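Long-range contacts in eukaryotic translation initiation factor 5A-2 (Arabidopsis thaliana, PDB 3HKS), which promotes translation elongation and termination on stalled ribosomes, binding between the exit and peptidyl sites and aiding synthesis of polyproline-containing peptides: residues 40-45 against 67-72; 44-49 against 150-155; 61-66 against 82-87. All coordinates share one frame; numbering follows the deposited sequence.

Contact 1 of 3, residues 40-45 against 67-72; sequences IVIKNR and FVAIDI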
# COMPACT_ATOMS: atom_id res chain seq x y z
N ILE A 40 -7.05 6.78 4.59
CA ILE A 40 -8.47 6.74 4.87
C ILE A 40 -9.09 5.70 3.92
O ILE A 40 -8.56 5.48 2.83
CB ILE A 40 -9.08 8.15 4.66
CG1 ILE A 40 -10.49 8.27 5.25
CG2 ILE A 40 -9.05 8.57 3.18
CD1 ILE A 40 -11.16 9.61 4.95
N VAL A 41 -10.15 5.04 4.35
CA VAL A 41 -10.93 4.18 3.45
C VAL A 41 -12.09 4.99 2.86
O VAL A 41 -12.87 5.61 3.60
CB VAL A 41 -11.50 2.91 4.17
CG1 VAL A 41 -12.35 2.09 3.24
CG2 VAL A 41 -10.39 2.06 4.75
N ILE A 42 -12.16 5.01 1.52
CA ILE A 42 -13.27 5.59 0.77
C ILE A 42 -13.75 4.52 -0.20
O ILE A 42 -12.95 3.97 -0.96
CB ILE A 42 -12.86 6.87 -0.01
CG1 ILE A 42 -12.26 7.92 0.93
CG2 ILE A 42 -14.09 7.45 -0.75
CD1 ILE A 42 -11.68 9.17 0.23
N LYS A 43 -15.05 4.22 -0.16
CA LYS A 43 -15.67 3.20 -1.02
C LYS A 43 -14.88 1.88 -1.00
O LYS A 43 -14.62 1.28 -2.05
CB LYS A 43 -15.81 3.71 -2.47
CG LYS A 43 -16.29 5.17 -2.61
CD LYS A 43 -17.76 5.25 -2.98
CE LYS A 43 -17.94 5.20 -4.50
NZ LYS A 43 -17.31 6.38 -5.19
N ASN A 44 -14.51 1.46 0.22
CA ASN A 44 -13.76 0.23 0.49
C ASN A 44 -12.38 0.18 -0.18
O ASN A 44 -11.83 -0.90 -0.40
CB ASN A 44 -14.62 -1.02 0.18
CG ASN A 44 -14.27 -2.23 1.07
OD1 ASN A 44 -14.10 -3.34 0.57
ND2 ASN A 44 -14.19 -2.02 2.40
N ARG A 45 -11.81 1.35 -0.46
CA ARG A 45 -10.50 1.47 -1.10
C ARG A 45 -9.52 2.19 -0.18
O ARG A 45 -9.86 3.22 0.38
CB ARG A 45 -10.59 2.20 -2.46
CG ARG A 45 -11.44 1.49 -3.52
CD ARG A 45 -10.88 0.11 -3.90
NE ARG A 45 -9.48 0.22 -4.30
CZ ARG A 45 -8.63 -0.80 -4.40
NH1 ARG A 45 -9.02 -2.04 -4.12
NH2 ARG A 45 -7.38 -0.57 -4.78
N PHE A 67 -12.34 15.52 2.32
CA PHE A 67 -11.12 14.78 1.95
C PHE A 67 -10.96 14.62 0.45
O PHE A 67 -11.92 14.27 -0.26
CB PHE A 67 -11.11 13.39 2.60
CG PHE A 67 -11.08 13.43 4.09
CD1 PHE A 67 -9.97 13.91 4.77
CD2 PHE A 67 -12.18 13.01 4.83
CE1 PHE A 67 -9.95 13.97 6.15
CE2 PHE A 67 -12.16 13.05 6.22
CZ PHE A 67 -11.05 13.53 6.88
N VAL A 68 -9.74 14.85 -0.03
CA VAL A 68 -9.33 14.36 -1.35
C VAL A 68 -8.22 13.33 -1.11
O VAL A 68 -7.25 13.62 -0.41
CB VAL A 68 -8.85 15.50 -2.31
CG1 VAL A 68 -8.53 14.95 -3.70
CG2 VAL A 68 -9.91 16.61 -2.42
N ALA A 69 -8.36 12.14 -1.68
CA ALA A 69 -7.42 11.06 -1.41
C ALA A 69 -7.13 10.23 -2.66
O ALA A 69 -7.94 10.18 -3.58
CB ALA A 69 -7.94 10.17 -0.25
N ILE A 70 -5.97 9.57 -2.70
CA ILE A 70 -5.56 8.81 -3.89
C ILE A 70 -5.45 7.31 -3.59
O ILE A 70 -4.69 6.90 -2.71
CB ILE A 70 -4.21 9.34 -4.49
CG1 ILE A 70 -4.28 10.86 -4.77
CG2 ILE A 70 -3.78 8.54 -5.74
CD1 ILE A 70 -5.25 11.28 -5.85
N ASP A 71 -6.23 6.50 -4.31
CA ASP A 71 -6.18 5.04 -4.16
C ASP A 71 -4.73 4.57 -4.28
O ASP A 71 -4.07 4.85 -5.30
CB ASP A 71 -7.05 4.39 -5.23
CG ASP A 71 -7.19 2.90 -5.05
OD1 ASP A 71 -6.18 2.20 -4.83
OD2 ASP A 71 -8.34 2.41 -5.15
N ILE A 72 -4.22 3.88 -3.25
CA ILE A 72 -2.78 3.54 -3.19
C ILE A 72 -2.31 2.46 -4.19
O ILE A 72 -1.12 2.30 -4.42
CB ILE A 72 -2.28 3.22 -1.74
CG1 ILE A 72 -2.75 1.84 -1.27
CG2 ILE A 72 -2.66 4.36 -0.76
CD1 ILE A 72 -2.12 1.40 0.08

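Contact 2 of 3, residues 44-49 against 150-155; sequences NRPCKV and SSMGEE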
# COMPACT_ATOMS: atom_id res chain seq x y z
N ASN A 44 -14.51 1.46 0.22
CA ASN A 44 -13.76 0.23 0.49
C ASN A 44 -12.38 0.18 -0.18
O ASN A 44 -11.83 -0.90 -0.40
CB ASN A 44 -14.62 -1.02 0.18
CG ASN A 44 -14.27 -2.23 1.07
OD1 ASN A 44 -14.10 -3.34 0.57
ND2 ASN A 44 -14.19 -2.02 2.40
N ARG A 45 -11.81 1.35 -0.46
CA ARG A 45 -10.50 1.47 -1.10
C ARG A 45 -9.52 2.19 -0.18
O ARG A 45 -9.86 3.22 0.38
CB ARG A 45 -10.59 2.20 -2.46
CG ARG A 45 -11.44 1.49 -3.52
CD ARG A 45 -10.88 0.11 -3.90
NE ARG A 45 -9.48 0.22 -4.30
CZ ARG A 45 -8.63 -0.80 -4.40
NH1 ARG A 45 -9.02 -2.04 -4.12
NH2 ARG A 45 -7.38 -0.57 -4.78
N PRO A 46 -8.31 1.64 -0.01
CA PRO A 46 -7.31 2.35 0.80
C PRO A 46 -6.69 3.51 0.03
O PRO A 46 -6.13 3.31 -1.04
CB PRO A 46 -6.27 1.26 1.13
CG PRO A 46 -6.41 0.23 -0.02
CD PRO A 46 -7.84 0.32 -0.51
N CYS A 47 -6.80 4.73 0.57
CA CYS A 47 -6.33 5.91 -0.15
C CYS A 47 -5.41 6.74 0.72
O CYS A 47 -5.59 6.79 1.93
CB CYS A 47 -7.51 6.77 -0.61
SG CYS A 47 -8.80 5.91 -1.48
N LYS A 48 -4.43 7.39 0.10
CA LYS A 48 -3.58 8.34 0.81
C LYS A 48 -4.19 9.72 0.71
O LYS A 48 -4.54 10.16 -0.38
CB LYS A 48 -2.15 8.37 0.27
CG LYS A 48 -1.32 9.49 0.90
CD LYS A 48 0.15 9.44 0.56
CE LYS A 48 0.92 8.90 1.75
NZ LYS A 48 2.33 9.38 1.80
N VAL A 49 -4.31 10.39 1.85
CA VAL A 49 -4.90 11.73 1.91
C VAL A 49 -3.94 12.79 1.36
O VAL A 49 -2.82 12.96 1.88
CB VAL A 49 -5.38 12.10 3.36
CG1 VAL A 49 -5.99 13.50 3.38
CG2 VAL A 49 -6.39 11.08 3.87
N SER A 150 1.16 -3.53 1.26
CA SER A 150 -0.07 -4.26 1.54
C SER A 150 -1.09 -3.43 2.33
O SER A 150 -0.74 -2.70 3.25
CB SER A 150 0.23 -5.57 2.27
OG SER A 150 0.76 -5.30 3.55
N SER A 151 -2.35 -3.56 1.93
CA SER A 151 -3.45 -2.89 2.62
C SER A 151 -4.75 -3.58 2.23
O SER A 151 -4.98 -3.82 1.04
CB SER A 151 -3.51 -1.40 2.24
OG SER A 151 -4.34 -0.67 3.13
N MET A 152 -5.56 -3.90 3.23
CA MET A 152 -6.92 -4.41 3.04
C MET A 152 -6.99 -5.69 2.21
O MET A 152 -7.87 -5.86 1.36
CB MET A 152 -7.81 -3.29 2.48
CG MET A 152 -7.97 -2.11 3.46
SD MET A 152 -9.14 -0.86 2.93
CE MET A 152 -10.72 -1.62 3.31
N GLY A 153 -6.05 -6.60 2.47
CA GLY A 153 -5.97 -7.89 1.76
C GLY A 153 -5.42 -7.83 0.34
O GLY A 153 -5.55 -8.80 -0.43
N GLU A 154 -4.82 -6.70 -0.02
CA GLU A 154 -4.34 -6.45 -1.37
C GLU A 154 -2.88 -6.07 -1.29
O GLU A 154 -2.46 -5.34 -0.40
CB GLU A 154 -5.17 -5.36 -2.02
CG GLU A 154 -4.90 -5.14 -3.51
CD GLU A 154 -6.01 -4.36 -4.22
OE1 GLU A 154 -7.17 -4.40 -3.75
OE2 GLU A 154 -5.70 -3.72 -5.25
N GLU A 155 -2.08 -6.57 -2.23
CA GLU A 155 -0.63 -6.46 -2.13
C GLU A 155 -0.04 -6.15 -3.49
O GLU A 155 -0.51 -6.64 -4.52
CB GLU A 155 -0.01 -7.74 -1.56
CG GLU A 155 -0.49 -8.07 -0.15
CD GLU A 155 0.29 -9.20 0.51
OE1 GLU A 155 0.10 -10.37 0.12
OE2 GLU A 155 1.07 -8.92 1.44

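Contact 3 of 3, residues 61-66 against 82-87; sequences GHAKCH and VPSSHN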
# COMPACT_ATOMS: atom_id res chain seq x y z
N GLY A 61 -22.25 25.66 14.21
CA GLY A 61 -22.11 24.37 13.55
C GLY A 61 -20.90 23.60 14.04
O GLY A 61 -20.13 24.11 14.86
N HIS A 62 -20.75 22.38 13.55
CA HIS A 62 -19.58 21.55 13.84
C HIS A 62 -18.88 21.28 12.53
O HIS A 62 -19.52 20.98 11.52
CB HIS A 62 -20.00 20.24 14.53
CG HIS A 62 -20.88 20.47 15.72
ND1 HIS A 62 -22.26 20.44 15.63
CD2 HIS A 62 -20.58 20.79 17.00
CE1 HIS A 62 -22.77 20.72 16.82
NE2 HIS A 62 -21.77 20.93 17.67
N ALA A 63 -17.56 21.40 12.54
CA ALA A 63 -16.77 21.31 11.31
C ALA A 63 -17.01 20.00 10.61
O ALA A 63 -17.16 18.94 11.25
CB ALA A 63 -15.27 21.49 11.62
N LYS A 64 -17.08 20.07 9.28
CA LYS A 64 -17.06 18.91 8.43
C LYS A 64 -15.69 18.89 7.80
O LYS A 64 -15.11 19.95 7.51
CB LYS A 64 -18.15 19.01 7.34
CG LYS A 64 -19.56 18.95 7.91
CD LYS A 64 -20.61 19.58 7.02
CE LYS A 64 -20.63 21.08 7.14
NZ LYS A 64 -22.01 21.54 7.35
N CYS A 65 -15.15 17.69 7.62
CA CYS A 65 -13.86 17.49 6.95
C CYS A 65 -14.10 17.03 5.53
O CYS A 65 -14.84 16.07 5.29
CB CYS A 65 -13.01 16.47 7.69
SG CYS A 65 -12.59 16.97 9.35
N HIS A 66 -13.48 17.73 4.58
CA HIS A 66 -13.60 17.42 3.16
C HIS A 66 -12.28 16.78 2.72
O HIS A 66 -11.24 17.43 2.75
CB HIS A 66 -13.86 18.72 2.36
CG HIS A 66 -15.07 19.49 2.81
ND1 HIS A 66 -16.08 19.87 1.95
CD2 HIS A 66 -15.43 19.94 4.04
CE1 HIS A 66 -17.01 20.51 2.63
NE2 HIS A 66 -16.65 20.57 3.90
N VAL A 82 -16.97 14.23 5.64
CA VAL A 82 -17.24 13.55 6.91
C VAL A 82 -17.33 14.59 8.04
O VAL A 82 -16.47 15.46 8.15
CB VAL A 82 -16.12 12.50 7.26
CG1 VAL A 82 -16.56 11.57 8.39
CG2 VAL A 82 -15.74 11.63 6.02
N PRO A 83 -18.36 14.49 8.90
CA PRO A 83 -18.35 15.32 10.11
C PRO A 83 -17.09 15.05 10.89
O PRO A 83 -16.70 13.89 11.01
CB PRO A 83 -19.56 14.80 10.90
CG PRO A 83 -20.45 14.24 9.87
CD PRO A 83 -19.54 13.61 8.86
N SER A 84 -16.46 16.11 11.40
CA SER A 84 -15.17 15.96 12.10
C SER A 84 -15.25 15.01 13.29
O SER A 84 -14.23 14.41 13.68
CB SER A 84 -14.62 17.32 12.55
OG SER A 84 -15.57 18.04 13.32
N SER A 85 -16.46 14.85 13.83
CA SER A 85 -16.70 14.07 15.06
C SER A 85 -17.06 12.62 14.77
O SER A 85 -17.11 11.81 15.69
CB SER A 85 -17.79 14.73 15.92
OG SER A 85 -19.07 14.57 15.33
N HIS A 86 -17.31 12.27 13.50
CA HIS A 86 -17.56 10.89 13.11
C HIS A 86 -16.22 10.19 12.82
O HIS A 86 -15.24 10.85 12.46
CB HIS A 86 -18.44 10.79 11.85
CG HIS A 86 -19.91 11.03 12.07
ND1 HIS A 86 -20.40 11.81 13.10
CD2 HIS A 86 -20.99 10.62 11.37
CE1 HIS A 86 -21.72 11.85 13.03
NE2 HIS A 86 -22.10 11.14 11.98
N ASN A 87 -16.18 8.87 12.98
CA ASN A 87 -14.99 8.09 12.64
C ASN A 87 -14.89 7.86 11.16
O ASN A 87 -15.88 7.60 10.49
CB ASN A 87 -14.98 6.71 13.31
CG ASN A 87 -14.85 6.79 14.78
OD1 ASN A 87 -14.20 7.68 15.31
ND2 ASN A 87 -15.49 5.86 15.48

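Contact 1 of 3, residues 40-45 against 67-72
Arg-45 and Asp-71 form the polar half of this contact, a side-on salt bridge in which two guanidinium nitrogens each take one carboxylate oxygen. Arg-45 NE donates to OD2 of Asp-71 over 2.6 Å, and NH2 of Arg-45 reaches OD1 of Asp-71 at 3.0 Å, using the syn lone pair; a further NH2 bond to OD2 is weak. The two flat groups lie nearly coplanar, 23° apart, and both main bonds are close to straight. The arginine chain is bent at chi2 and chi3, which curls its NE edge back over its own CB onto the acid. Asp-71 OD1 also accepts from the backbone N of Phe-73 and Thr-74, so the loop that follows also holds the carboxylate, while NH1 of Arg-45 turns to Glu-154.

The apolar half is buried. CD1 of Ile-40 sits over one face of the Phe-67 ring in a CH-pi contact, 3.9 Å from the centroid and displaced toward the CD2 rim. With CG1 anti to the backbone N (chi1 -166°), the long branch of Ile-40 extends to the ring, while CG2 meets CB of Ala-69 at 3.9 Å. CD1 of Ile-42 touches the same methyl, also at 3.9 Å, so Ala-69 receives both isoleucines.

Segments 40-42 and 67-71 cross at 86°, their axes 8.6 Å apart, nearly at right angles within one curved antiparallel sheet. Strand 45-55 runs between them in strand order, strand 77-83 brings Leu-78 to Ile-42 and Val-82 to Phe-67, and Cys-88 of strand 87-103 packs on Ile-40 and Phe-67, adding to the core of the SH3-like N-terminal barrel.

Contact 2 of 3, residues 44-49 against 150-155
Arg-45 and Glu-154 join the two domains through a salt bridge: Arg-45 NH1 donates to OE1 of Glu-154 over 3.0 Å, at an N-H...O angle of 162°. The acceptor lies near the guanidinium plane; the carboxylate is turned 46° from it, and a single bond is made, without the paired grip. Beside it Pro-46 fits against the turn. Its CB lies 3.4 Å from OG of Ser-151, and its CD meets SD of Met-152 at 3.9 Å. The methionine chain bends at chi3 (78°), which carries CE on to ND2 of Asn-44, 3.6 Å away.

In the next shell, Asp-71 holds the NE/NH2 edge of the Arg-45 guanidinium, and CD of Pro-46 lies over the centre of one of its faces, so the group is probably steadied in its rotation. OG of Ser-151 is hydrogen-bonded to the backbone O of His-92. The type I' turn from Ser-151 to Glu-154 sets Met-152 and Glu-154 beside the N-terminal domain.

This tight turn joins strands 142-151 and 154-163 of the C-terminal OB fold, and it meets the start of strand 45-55, with Val-41 of strand 39-42 against Met-152 and Pro-91 of strand 87-103 against Pro-46 and Ser-151.

Contact 3 of 3, residues 61-66 against 82-87
At the open end of the beta hairpin of strands 64-71 and 77-83, the antiparallel pairing ends at Ser-84. Cys-65 and Val-82 are its hydrogen-bonded pair: Cys-65 N donates to Val-82 O at 2.6 Å, and Val-82 N returns a bond to Cys-65 O at 2.8 Å, both nearly straight. Lys-64 and Pro-83 follow as the non-hydrogen-bonded pair, with CA atoms 4.2 Å apart and side chains diverging.

Beyond them Ala-63 O takes two bonds from one residue, Ser-84 N at 2.9 Å and Ser-84 OG at 2.8 Å. Both donors approach from the same face of the carbonyl, the hydroxyl lying well above its plane. Chi1 of 54° puts OG between the backbone N and carbonyl carbon of Ser-84, and this lets hydroxyl and amide converge on one acceptor. CB of Ser-84 also rests on SG of Cys-65, 3.8 Å away.

Lys-64 NZ bonds to Thr-57 OG1, and His-66 NE2 to Ser-55 OG, tying the pairing to strand 45-55 and the loop after it. That loop carries Lys-59, probably the hypusine site as in relatives, unmodified here; the arrangement is an antiparallel beta hairpin whose second strand runs into a type I turn, Pro-83 to His-86.

How the contacts relate
Contacts 1 and 2 both begin in residues 40-49, sharing Asn-44 and Arg-45, and have centres about 8 Å apart. Contact 3 lies about 17 Å from the centre of contact 1 and 23 Å from that of contact 2, centre to centre. All three reach the four-stranded sheet of the N-terminal domain: contact 1 spans its curl, contact 3 pairs strands 64-71 and 77-83, and contact 2 links it to the C-terminal OB fold. Phe-67 CE2 packs against Val-82 CG2 at 3.9 Å, joining contacts 1 and 3. One sheet thus runs from the interdomain junction to the end carrying the loop with the probable hypusine site. Segments of contacts 1 and 3 alternate along the chain; in sequence, both segments of contact 3 fall between those of contact 2.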